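Local coordinates for EscN (Escherichia coli O127:H6, PDB 2OBM), which is a type III secretion ATPase-family protein whose P-loop nucleotide-binding domain, related to that of the ATP synthase alpha and beta subunits, holds ADP in this model, at residues I105-R110 / V169-R174. The protein carries 1 engineered substitution. Sequence-based numbering, arbitrary orientation.
Sequences IGERGR and VTRYAR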
# COMPACT_ATOMS: atom_id res chain seq x y z
N ILE A 105 4.14 12.26 0.68
CA ILE A 105 3.46 13.54 0.62
C ILE A 105 2.87 14.02 1.96
O ILE A 105 2.05 13.33 2.56
CB ILE A 105 2.29 13.50 -0.43
CG1 ILE A 105 2.79 13.04 -1.80
CG2 ILE A 105 1.56 14.87 -0.50
CD1 ILE A 105 1.64 12.71 -2.85
N GLY A 106 3.27 15.21 2.39
CA GLY A 106 2.60 15.90 3.49
C GLY A 106 3.13 15.68 4.90
O GLY A 106 2.65 16.33 5.84
N GLU A 107 4.10 14.78 5.05
CA GLU A 107 4.70 14.49 6.35
C GLU A 107 5.90 15.41 6.62
O GLU A 107 6.44 16.05 5.71
CB GLU A 107 5.14 13.01 6.44
CG GLU A 107 4.01 11.99 6.73
CD GLU A 107 4.54 10.56 6.88
OE1 GLU A 107 3.78 9.64 7.28
OE2 GLU A 107 5.74 10.33 6.58
N ARG A 108 6.30 15.50 7.89
CA ARG A 108 7.47 16.31 8.23
C ARG A 108 8.72 15.55 7.85
O ARG A 108 8.70 14.33 7.68
CB ARG A 108 7.47 16.69 9.71
CG ARG A 108 6.40 17.71 10.06
CD ARG A 108 6.27 17.91 11.55
NE ARG A 108 5.26 18.92 11.86
CZ ARG A 108 5.22 19.64 12.98
NH1 ARG A 108 6.14 19.48 13.93
NH2 ARG A 108 4.25 20.53 13.15
N GLY A 109 9.81 16.30 7.68
CA GLY A 109 11.07 15.72 7.26
C GLY A 109 11.60 14.62 8.15
O GLY A 109 12.37 13.78 7.69
N ARG A 110 11.22 14.63 9.43
CA ARG A 110 11.65 13.58 10.36
C ARG A 110 11.07 12.24 9.98
O ARG A 110 11.79 11.25 9.91
CB ARG A 110 11.24 13.90 11.80
CG ARG A 110 11.49 12.74 12.80
CD ARG A 110 11.55 13.25 14.24
NE ARG A 110 12.11 12.27 15.18
CZ ARG A 110 11.45 11.74 16.22
NH1 ARG A 110 12.05 10.86 17.02
NH2 ARG A 110 10.19 12.09 16.47
N VAL A 169 -2.71 9.22 -0.07
CA VAL A 169 -3.74 9.85 -0.89
C VAL A 169 -4.51 10.88 -0.05
O VAL A 169 -4.90 11.94 -0.54
CB VAL A 169 -4.69 8.83 -1.59
CG1 VAL A 169 -5.61 8.14 -0.59
CG2 VAL A 169 -5.52 9.51 -2.66
N THR A 170 -4.65 10.59 1.24
CA THR A 170 -5.24 11.53 2.18
C THR A 170 -4.61 12.94 2.13
O THR A 170 -5.32 13.95 2.14
CB THR A 170 -5.09 11.00 3.61
OG1 THR A 170 -5.82 9.77 3.74
CG2 THR A 170 -5.62 12.03 4.64
N ARG A 171 -3.28 13.00 2.12
CA ARG A 171 -2.58 14.27 2.16
C ARG A 171 -2.39 14.87 0.79
O ARG A 171 -2.29 16.08 0.68
CB ARG A 171 -1.26 14.18 2.92
CG ARG A 171 -1.43 13.83 4.37
CD ARG A 171 -0.40 14.55 5.23
NE ARG A 171 0.03 13.74 6.37
CZ ARG A 171 -0.27 14.00 7.64
NH1 ARG A 171 -1.00 15.07 7.96
NH2 ARG A 171 0.17 13.19 8.59
N TYR A 172 -2.33 14.04 -0.25
CA TYR A 172 -2.54 14.54 -1.60
C TYR A 172 -3.85 15.35 -1.69
O TYR A 172 -3.87 16.47 -2.21
CB TYR A 172 -2.57 13.40 -2.64
CG TYR A 172 -3.37 13.83 -3.84
CD1 TYR A 172 -2.84 14.72 -4.77
CD2 TYR A 172 -4.69 13.41 -4.01
CE1 TYR A 172 -3.57 15.16 -5.85
CE2 TYR A 172 -5.45 13.87 -5.09
CZ TYR A 172 -4.86 14.74 -6.01
OH TYR A 172 -5.56 15.19 -7.08
N ALA A 173 -4.94 14.78 -1.15
CA ALA A 173 -6.30 15.35 -1.25
C ALA A 173 -6.47 16.65 -0.47
O ALA A 173 -7.21 17.56 -0.87
CB ALA A 173 -7.32 14.34 -0.77
N ARG A 174 -5.80 16.72 0.67
CA ARG A 174 -5.75 17.95 1.43
C ARG A 174 -5.07 19.04 0.65
O ARG A 174 -5.54 20.17 0.66
CB ARG A 174 -5.07 17.72 2.77
CG ARG A 174 -5.90 16.79 3.63
CD ARG A 174 -5.24 16.48 4.95
NE ARG A 174 -6.14 15.66 5.75
CZ ARG A 174 -5.78 14.99 6.82
NH1 ARG A 174 -4.51 15.03 7.23
NH2 ARG A 174 -6.68 14.27 7.48
O HOH W 1 0.78 11.50 4.03
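At the C-terminal ends of the parallel strands in the core of the P-loop NTPase domain, the end of strand 99-105 and the turn after it lie against the first turn of helix 169-182, which follows the adjacent strand 161-167. The backbones come nearest at Gly-106 and Arg-171, whose CA atoms are 5.6 Å apart. The largest single share of the contact, 75 of 205 Å², comes from Arg-171, whose side chain, bent at chi2 (-145°) and chi3 (-146°), runs alongside the turn. Its CB lies 3.4 Å from Ile-105 O, and its CD packs 3.6 Å from Gly-106 O, the oxygen that also sits over one face of the guanidinium. Gly-106, with phi +92°, turns the chain here, and its bare CA lets the Arg-171 chain lie close against the backbone. On the buried side, Ile-105 CG2, anti to its own N, approaches Tyr-172 N at 4.0 Å, while Ile-105 CD1 meets Tyr-172 CB; the phenol then leads away to Ser-199. Glu-107 OE1 forms a salt bridge with Lys-84 of the likely Walker A loop and remains 5.2 Å from Arg-171 NH2, so any attraction between these opposite charges is probably long-range. The polar link between the segments is one water molecule, which donates to Ile-105 O at 2.7 Å and accepts a weak bond from Arg-171 NE at 3.3 Å.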